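Local coordinates for hemoglobin-like protein (Methylacidiphilum infernorum, PDB 4NK2) that probably binds and carries oxygen at its heme iron, as a group II truncated hemoglobin, at residues 54-64 and 99-110. Numbering follows the deposited sequence.
Sequences VYLAAGEELLR and DFVVEMCGGPPY. With HEM (protoporphyrin IX containing Fe), chain C.
Arg64 reaches Asp99 end-on: Arg64 NH1 and NH2 converge on Asp99 OD1, each at 2.9 Å, with the guanidinium and carboxylate planes nearly perpendicular. Its NE and NH2 also grip Glu60 OE2 side-on, the NE bond being the shorter at 2.8 Å. Arg64 NH2 meanwhile lies over one face of the Tyr110 ring, toward its rim, a cation-pi contact with Arg64 CZ 4.8 Å from the ring centroid; Pro108 CB sits over the opposite face, also near the rim. Tyr110 OH closes the circuit by donating to the syn lone pair of Glu60 OE1 (2.7 Å). With an alanine in place of Arg64, Glu60 would probably lose its cation and Asp99 OD1 its two donors, leaving Asp99 to lean on Lys95, which holds its OD2. Toward the start of 54-64, beyond the kink, CG of Tyr55 stands anti to the backbone N (chi1 172°), which swings the ring across Gly107 CA, a CH-pi contact 3.5 Å from the centroid. On the buried side, Leu63 packs on Val101, Val102 and Cys105, and Val54 CG1 meets Cys105 SG. Tyr55 N bonds Cys105 O, in the Schellman motif ending helix 87-104 at Gly106. Phe100 touches the heme. Antiparallel segments 54-64 and 99-104 thus join two globin helices beside the heme pocket.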
ATOM      1  N   VAL A  54     -13.206 -16.550 -24.738  1.00 33.02           N
ATOM      2  CA  VAL A  54     -13.050 -15.121 -25.001  1.00 29.09           C
ATOM      3  C   VAL A  54     -12.248 -14.896 -26.278  1.00 31.14           C
ATOM      4  O   VAL A  54     -12.664 -14.136 -27.152  1.00 34.97           O
ATOM      5  CB  VAL A  54     -12.383 -14.388 -23.814  1.00 37.23           C
ATOM      6  CG1 VAL A  54     -12.181 -12.918 -24.146  1.00 31.08           C
ATOM      7  CG2 VAL A  54     -13.249 -14.514 -22.571  1.00 30.75           C
ATOM      8  N   TYR A  55     -11.094 -15.554 -26.386  1.00 30.74           N
ATOM      9  CA  TYR A  55     -10.264 -15.468 -27.584  1.00 34.03           C
ATOM     10  C   TYR A  55     -11.016 -15.989 -28.803  1.00 34.68           C
ATOM     11  O   TYR A  55     -10.892 -15.449 -29.904  1.00 35.00           O
ATOM     12  CB  TYR A  55      -9.002 -16.304 -27.401  1.00 34.50           C
ATOM     13  CG  TYR A  55      -8.148 -16.449 -28.647  1.00 37.37           C
ATOM     14  CD1 TYR A  55      -7.424 -15.374 -29.157  1.00 34.95           C
ATOM     15  CD2 TYR A  55      -8.040 -17.677 -29.296  1.00 38.91           C
ATOM     16  CE1 TYR A  55      -6.629 -15.517 -30.298  1.00 36.94           C
ATOM     17  CE2 TYR A  55      -7.252 -17.833 -30.421  1.00 38.20           C
ATOM     18  CZ  TYR A  55      -6.549 -16.754 -30.916  1.00 41.92           C
ATOM     19  OH  TYR A  55      -5.765 -16.923 -32.034  1.00 50.60           O
ATOM     20  N   LEU A  56     -11.781 -17.056 -28.605  1.00 35.00           N
ATOM     21  CA  LEU A  56     -12.551 -17.644 -29.698  1.00 36.16           C
ATOM     22  C   LEU A  56     -13.605 -16.660 -30.218  1.00 33.57           C
ATOM     23  O   LEU A  56     -13.752 -16.479 -31.429  1.00 34.07           O
ATOM     24  CB  LEU A  56     -13.208 -18.937 -29.223  1.00 34.83           C
ATOM     25  CG  LEU A  56     -12.546 -20.278 -29.573  1.00 43.67           C
ATOM     26  CD1 LEU A  56     -11.140 -20.131 -30.065  1.00 44.11           C
ATOM     27  CD2 LEU A  56     -12.588 -21.230 -28.391  1.00 47.53           C
ATOM     28  N   ALA A  57     -14.317 -16.006 -29.299  1.00 32.80           N
ATOM     29  CA  ALA A  57     -15.357 -15.040 -29.669  1.00 33.32           C
ATOM     30  C   ALA A  57     -14.792 -13.738 -30.237  1.00 34.80           C
ATOM     31  O   ALA A  57     -15.300 -13.200 -31.221  1.00 29.65           O
ATOM     32  CB  ALA A  57     -16.260 -14.743 -28.466  1.00 32.97           C
ATOM     33  N   ALA A  58     -13.735 -13.223 -29.638  1.00 27.75           N
ATOM     34  CA  ALA A  58     -13.228 -11.912 -30.020  1.00 30.13           C
ATOM     35  C   ALA A  58     -12.195 -11.917 -31.139  1.00 34.51           C
ATOM     36  O   ALA A  58     -12.220 -11.077 -32.006  1.00 33.37           O
ATOM     37  CB  ALA A  58     -12.681 -11.196 -28.810  1.00 29.66           C
ATOM     38  N   GLY A  59     -11.272 -12.860 -31.092  1.00 34.01           N
ATOM     39  CA  GLY A  59     -10.195 -12.927 -32.052  1.00 33.37           C
ATOM     40  C   GLY A  59      -9.039 -12.050 -31.632  1.00 34.50           C
ATOM     41  O   GLY A  59      -9.230 -11.117 -30.897  1.00 31.21           O
ATOM     42  N   GLU A  60      -7.841 -12.363 -32.100  1.00 31.87           N
ATOM     43  CA  GLU A  60      -6.657 -11.611 -31.728  1.00 33.89           C
ATOM     44  C   GLU A  60      -6.731 -10.137 -32.107  1.00 35.01           C
ATOM     45  O   GLU A  60      -6.440  -9.288 -31.302  1.00 32.96           O
ATOM     46  CB  GLU A  60      -5.399 -12.244 -32.313  1.00 35.23           C
ATOM     47  CG  GLU A  60      -4.166 -11.433 -32.069  1.00 32.97           C
ATOM     48  CD  GLU A  60      -2.884 -12.168 -32.374  1.00 39.86           C
ATOM     49  OE1 GLU A  60      -2.909 -13.385 -32.563  1.00 36.36           O
ATOM     50  OE2 GLU A  60      -1.844 -11.518 -32.429  1.00 33.40           O
ATOM     51  N   GLU A  61      -7.105  -9.831 -33.338  0.84 32.77           N
ATOM     52  CA  GLU A  61      -7.233  -8.456 -33.804  1.00 33.08           C
ATOM     53  C   GLU A  61      -8.036  -7.562 -32.860  1.00 32.17           C
ATOM     54  O   GLU A  61      -7.598  -6.504 -32.475  1.00 33.04           O
ATOM     55  CB  GLU A  61      -7.895  -8.459 -35.179  1.00 39.53           C
ATOM     56  CG  GLU A  61      -7.616  -7.261 -36.048  0.68 38.31           C
ATOM     57  CD  GLU A  61      -8.312  -7.341 -37.405  0.22 39.44           C
ATOM     58  OE1 GLU A  61      -7.691  -7.784 -38.386  0.72 40.11           O
ATOM     59  OE2 GLU A  61      -9.485  -6.955 -37.488  0.45 41.06           O
ATOM     60  N   LEU A  62      -9.228  -8.006 -32.503  1.00 31.49           N
ATOM     61  CA  LEU A  62     -10.120  -7.222 -31.646  1.00 31.69           C
ATOM     62  C   LEU A  62      -9.514  -7.032 -30.265  1.00 30.41           C
ATOM     63  O   LEU A  62      -9.624  -5.958 -29.672  1.00 27.57           O
ATOM     64  CB  LEU A  62     -11.462  -7.941 -31.493  1.00 33.46           C
ATOM     65  CG  LEU A  62     -12.717  -7.087 -31.307  1.00 44.26           C
ATOM     66  CD1 LEU A  62     -13.837  -7.865 -30.646  1.00 39.63           C
ATOM     67  CD2 LEU A  62     -12.421  -5.860 -30.524  1.00 36.44           C
ATOM     68  N   LEU A  63      -8.898  -8.077 -29.726  1.00 31.17           N
ATOM     69  CA  LEU A  63      -8.267  -7.940 -28.412  1.00 29.24           C
ATOM     70  C   LEU A  63      -7.135  -6.924 -28.461  1.00 29.97           C
ATOM     71  O   LEU A  63      -6.930  -6.162 -27.507  1.00 30.41           O
ATOM     72  CB  LEU A  63      -7.781  -9.299 -27.894  1.00 28.47           C
ATOM     73  CG  LEU A  63      -8.914 -10.277 -27.545  1.00 30.39           C
ATOM     74  CD1 LEU A  63      -8.382 -11.676 -27.282  1.00 28.53           C
ATOM     75  CD2 LEU A  63      -9.673  -9.764 -26.328  1.00 29.31           C
ATOM     76  N   ARG A  64      -6.392  -6.881 -29.557  1.00 31.05           N
ATOM     77  CA  ARG A  64      -5.300  -5.906 -29.610  1.00 30.33           C
ATOM     78  C   ARG A  64      -5.870  -4.490 -29.756  1.00 29.95           C
ATOM     79  O   ARG A  64      -5.326  -3.523 -29.212  1.00 29.95           O
ATOM     80  CB  ARG A  64      -4.301  -6.237 -30.732  1.00 33.18           C
ATOM     81  CG  ARG A  64      -3.634  -7.612 -30.585  1.00 29.74           C
ATOM     82  CD  ARG A  64      -2.445  -7.791 -31.527  1.00 33.18           C
ATOM     83  NE  ARG A  64      -1.741  -9.033 -31.219  1.00 37.60           N
ATOM     84  CZ  ARG A  64      -0.775  -9.135 -30.308  1.00 31.47           C
ATOM     85  NH1 ARG A  64      -0.385  -8.067 -29.619  1.00 31.92           N
ATOM     86  NH2 ARG A  64      -0.202 -10.309 -30.073  1.00 32.08           N
ATOM     87  N   ASP A  99      -0.180  -8.344 -25.850  1.00 27.71           N
ATOM     88  CA  ASP A  99       0.301  -9.729 -25.778  1.00 30.02           C
ATOM     89  C   ASP A  99      -0.240 -10.429 -24.536  1.00 30.22           C
ATOM     90  O   ASP A  99      -0.670 -11.576 -24.608  1.00 31.89           O
ATOM     91  CB  ASP A  99       1.833  -9.808 -25.751  1.00 30.24           C
ATOM     92  CG  ASP A  99       2.476  -9.429 -27.077  1.00 35.88           C
ATOM     93  OD1 ASP A  99       1.775  -9.387 -28.113  1.00 33.99           O
ATOM     94  OD2 ASP A  99       3.703  -9.179 -27.070  1.00 35.83           O
ATOM     95  N   PHE A 100      -0.206  -9.752 -23.393  1.00 27.23           N
ATOM     96  CA  PHE A 100      -0.720 -10.347 -22.157  1.00 26.76           C
ATOM     97  C   PHE A 100      -2.222 -10.671 -22.268  1.00 28.51           C
ATOM     98  O   PHE A 100      -2.671 -11.765 -21.923  1.00 27.78           O
ATOM     99  CB  PHE A 100      -0.467  -9.406 -20.971  1.00 27.39           C
ATOM    100  CG  PHE A 100      -0.909  -9.963 -19.641  1.00 27.46           C
ATOM    101  CD1 PHE A 100      -0.188 -10.978 -19.020  1.00 29.05           C
ATOM    102  CD2 PHE A 100      -2.033  -9.461 -19.004  1.00 31.89           C
ATOM    103  CE1 PHE A 100      -0.593 -11.499 -17.792  1.00 28.44           C
ATOM    104  CE2 PHE A 100      -2.454  -9.982 -17.782  1.00 27.42           C
ATOM    105  CZ  PHE A 100      -1.724 -11.000 -17.171  1.00 29.57           C
ATOM    106  N   VAL A 101      -3.005  -9.705 -22.734  1.00 27.57           N
ATOM    107  CA  VAL A 101      -4.449  -9.892 -22.856  1.00 29.03           C
ATOM    108  C   VAL A 101      -4.792 -11.014 -23.824  1.00 28.33           C
ATOM    109  O   VAL A 101      -5.661 -11.847 -23.537  1.00 32.22           O
ATOM    110  CB  VAL A 101      -5.141  -8.600 -23.332  1.00 27.76           C
ATOM    111  CG1 VAL A 101      -6.568  -8.890 -23.793  1.00 31.15           C
ATOM    112  CG2 VAL A 101      -5.123  -7.533 -22.202  1.00 30.35           C
ATOM    113  N   VAL A 102      -4.145 -11.025 -24.987  1.00 28.11           N
ATOM    114  CA  VAL A 102      -4.403 -12.074 -25.974  1.00 28.15           C
ATOM    115  C   VAL A 102      -4.094 -13.443 -25.371  1.00 32.43           C
ATOM    116  O   VAL A 102      -4.874 -14.382 -25.508  1.00 32.02           O
ATOM    117  CB  VAL A 102      -3.565 -11.868 -27.245  1.00 28.56           C
ATOM    118  CG1 VAL A 102      -3.643 -13.104 -28.138  1.00 32.31           C
ATOM    119  CG2 VAL A 102      -4.034 -10.634 -28.010  1.00 27.06           C
ATOM    120  N   GLU A 103      -2.961 -13.558 -24.687  1.00 31.06           N
ATOM    121  CA  GLU A 103      -2.580 -14.844 -24.097  1.00 28.65           C
ATOM    122  C   GLU A 103      -3.552 -15.275 -23.012  1.00 32.40           C
ATOM    123  O   GLU A 103      -4.037 -16.421 -22.996  1.00 36.41           O
ATOM    124  CB  GLU A 103      -1.149 -14.785 -23.532  1.00 32.26           C
ATOM    125  CG  GLU A 103      -0.749 -16.082 -22.814  1.00 33.24           C
ATOM    126  CD  GLU A 103       0.757 -16.186 -22.516  1.00 38.56           C
ATOM    127  OE1 GLU A 103       1.534 -15.282 -22.914  1.00 32.87           O
ATOM    128  OE2 GLU A 103       1.160 -17.192 -21.879  1.00 38.67           O
ATOM    129  N   MET A 104      -3.850 -14.364 -22.104  1.00 28.25           N
ATOM    130  CA  MET A 104      -4.709 -14.653 -20.974  1.00 29.85           C
ATOM    131  C   MET A 104      -6.144 -14.957 -21.362  1.00 31.84           C
ATOM    132  O   MET A 104      -6.852 -15.597 -20.625  1.00 31.21           O
ATOM    133  CB  MET A 104      -4.670 -13.507 -19.978  1.00 28.17           C
ATOM    134  CG  MET A 104      -3.328 -13.317 -19.323  1.00 31.16           C
ATOM    135  SD  MET A 104      -2.793 -14.771 -18.457  1.00 40.25           S
ATOM    136  CE  MET A 104      -1.321 -15.193 -19.311  1.00 44.13           C
ATOM    137  N   CYS A 105      -6.562 -14.491 -22.526  1.00 31.10           N
ATOM    138  CA  CYS A 105      -7.892 -14.819 -23.037  1.00 33.24           C
ATOM    139  C   CYS A 105      -7.915 -16.139 -23.802  1.00 36.79           C
ATOM    140  O   CYS A 105      -8.974 -16.551 -24.300  1.00 37.23           O
ATOM    141  CB  CYS A 105      -8.426 -13.694 -23.918  1.00 28.08           C
ATOM    142  SG  CYS A 105      -8.914 -12.250 -22.956  1.00 31.67           S
ATOM    143  N   GLY A 106      -6.762 -16.802 -23.897  1.00 37.94           N
ATOM    144  CA  GLY A 106      -6.696 -18.114 -24.533  1.00 37.90           C
ATOM    145  C   GLY A 106      -6.004 -18.133 -25.883  1.00 36.60           C
ATOM    146  O   GLY A 106      -6.005 -19.157 -26.579  1.00 36.88           O
ATOM    147  N   GLY A 107      -5.406 -17.012 -26.271  1.00 31.77           N
ATOM    148  CA  GLY A 107      -4.689 -16.961 -27.533  1.00 32.02           C
ATOM    149  C   GLY A 107      -3.278 -17.512 -27.391  1.00 34.36           C
ATOM    150  O   GLY A 107      -2.938 -18.071 -26.348  1.00 34.27           O
ATOM    151  N   PRO A 108      -2.448 -17.360 -28.438  1.00 33.52           N
ATOM    152  CA  PRO A 108      -1.071 -17.858 -28.362  1.00 35.33           C
ATOM    153  C   PRO A 108      -0.309 -17.186 -27.213  1.00 35.77           C
ATOM    154  O   PRO A 108      -0.707 -16.114 -26.758  1.00 31.32           O
ATOM    155  CB  PRO A 108      -0.475 -17.442 -29.712  1.00 32.35           C
ATOM    156  CG  PRO A 108      -1.679 -17.363 -30.643  1.00 36.07           C
ATOM    157  CD  PRO A 108      -2.757 -16.782 -29.761  1.00 34.93           C
ATOM    158  N   PRO A 109       0.778 -17.815 -26.742  1.00 37.10           N
ATOM    159  CA  PRO A 109       1.454 -17.356 -25.522  1.00 32.73           C
ATOM    160  C   PRO A 109       2.426 -16.204 -25.786  1.00 34.48           C
ATOM    161  O   PRO A 109       3.601 -16.261 -25.377  1.00 37.74           O
ATOM    162  CB  PRO A 109       2.203 -18.617 -25.055  1.00 34.26           C
ATOM    163  CG  PRO A 109       2.535 -19.338 -26.326  1.00 34.85           C
ATOM    164  CD  PRO A 109       1.379 -19.053 -27.280  1.00 40.93           C
ATOM    165  N   TYR A 110       1.940 -15.153 -26.439  1.00 31.40           N
ATOM    166  CA  TYR A 110       2.803 -14.036 -26.821  1.00 31.47           C
ATOM    167  C   TYR A 110       3.549 -13.419 -25.638  1.00 34.73           C
ATOM    168  O   TYR A 110       4.685 -12.966 -25.790  1.00 33.57           O
ATOM    169  CB  TYR A 110       1.991 -12.940 -27.517  1.00 34.10           C
ATOM    170  CG  TYR A 110       1.367 -13.339 -28.836  1.00 38.00           C
ATOM    171  CD1 TYR A 110       2.156 -13.584 -29.955  1.00 42.18           C
ATOM    172  CD2 TYR A 110      -0.012 -13.417 -28.978  1.00 35.74           C
ATOM    173  CE1 TYR A 110       1.581 -13.931 -31.171  1.00 40.21           C
ATOM    174  CE2 TYR A 110      -0.591 -13.758 -30.189  1.00 36.72           C
ATOM    175  CZ  TYR A 110       0.212 -14.016 -31.279  1.00 39.18           C
ATOM    176  OH  TYR A 110      -0.357 -14.356 -32.490  1.00 38.17           O
TER
HETATM  177  CHA HEM C 700       2.302  -2.157 -17.258  1.00 33.61           C
HETATM  178  CHB HEM C 700      -0.652   1.017 -15.116  1.00 31.63           C
HETATM  179  CHC HEM C 700      -3.602  -2.648 -13.828  1.00 29.15           C
HETATM  180  CHD HEM C 700      -1.523  -5.168 -17.448  1.00 31.96           C
HETATM  181  C1A HEM C 700       1.834  -0.983 -16.722  1.00 35.75           C
HETATM  182  C2A HEM C 700       2.547   0.289 -16.626  1.00 31.36           C
HETATM  183  C3A HEM C 700       1.706   1.158 -16.028  1.00 34.76           C
HETATM  184  C4A HEM C 700       0.458   0.470 -15.727  1.00 33.80           C
HETATM  185  CMA HEM C 700       1.956   2.648 -15.702  1.00 33.45           C
HETATM  186  CAA HEM C 700       3.999   0.556 -17.120  1.00 36.72           C
HETATM  187  CBA HEM C 700       4.934   0.389 -15.903  1.00 39.48           C
HETATM  188  CGA HEM C 700       6.427   0.566 -16.167  1.00 43.92           C
HETATM  189  O1A HEM C 700       7.107   1.262 -15.361  1.00 45.26           O
HETATM  190  O2A HEM C 700       6.975   0.017 -17.162  1.00 46.75           O
HETATM  191  C1B HEM C 700      -1.669   0.319 -14.483  1.00 33.86           C
HETATM  192  C2B HEM C 700      -2.629   0.842 -13.524  1.00 31.07           C
HETATM  193  C3B HEM C 700      -3.444  -0.168 -13.166  1.00 32.51           C
HETATM  194  C4B HEM C 700      -3.042  -1.374 -13.883  1.00 31.77           C
HETATM  195  CMB HEM C 700      -2.727   2.294 -13.013  1.00 28.24           C
HETATM  196  CAB HEM C 700      -4.604  -0.037 -12.161  1.00 29.08           C
HETATM  197  CBB HEM C 700      -5.155  -1.140 -11.641  1.00 32.62           C
HETATM  198  C1C HEM C 700      -3.339  -3.658 -14.736  1.00 27.99           C
HETATM  199  C2C HEM C 700      -4.056  -4.915 -14.905  1.00 30.36           C
HETATM  200  C3C HEM C 700      -3.466  -5.606 -15.900  1.00 32.92           C
HETATM  201  C4C HEM C 700      -2.365  -4.812 -16.412  1.00 31.62           C
HETATM  202  CMC HEM C 700      -5.264  -5.377 -14.059  1.00 27.09           C
HETATM  203  CAC HEM C 700      -3.861  -6.989 -16.470  1.00 35.17           C
HETATM  204  CBC HEM C 700      -5.084  -7.503 -16.278  1.00 38.77           C
HETATM  205  C1D HEM C 700      -0.250  -4.690 -17.657  1.00 30.51           C
HETATM  206  C2D HEM C 700       0.819  -5.359 -18.381  1.00 29.49           C
HETATM  207  C3D HEM C 700       1.999  -4.402 -18.323  1.00 33.40           C
HETATM  208  C4D HEM C 700       1.542  -3.260 -17.564  1.00 33.42           C
HETATM  209  CMD HEM C 700       0.796  -6.735 -19.094  1.00 29.08           C
HETATM  210  CAD HEM C 700       3.404  -4.635 -18.921  1.00 33.14           C
HETATM  211  CBD HEM C 700       4.181  -5.485 -17.911  1.00 31.59           C
HETATM  212  CGD HEM C 700       5.562  -5.719 -18.482  1.00 36.24           C
HETATM  213  O1D HEM C 700       6.363  -4.754 -18.512  1.00 37.48           O
HETATM  214  O2D HEM C 700       5.851  -6.866 -18.917  1.00 33.73           O
HETATM  215  NA  HEM C 700       0.576  -0.830 -16.171  1.00 31.18           N
HETATM  216  NB  HEM C 700      -1.965  -1.023 -14.668  1.00 27.97           N
HETATM  217  NC  HEM C 700      -2.324  -3.645 -15.683  1.00 31.53           N
HETATM  218  ND  HEM C 700       0.217  -3.469 -17.198  1.00 31.06           N
HETATM  219 FE   HEM C 700      -0.848  -2.284 -15.850  1.00 30.91          FE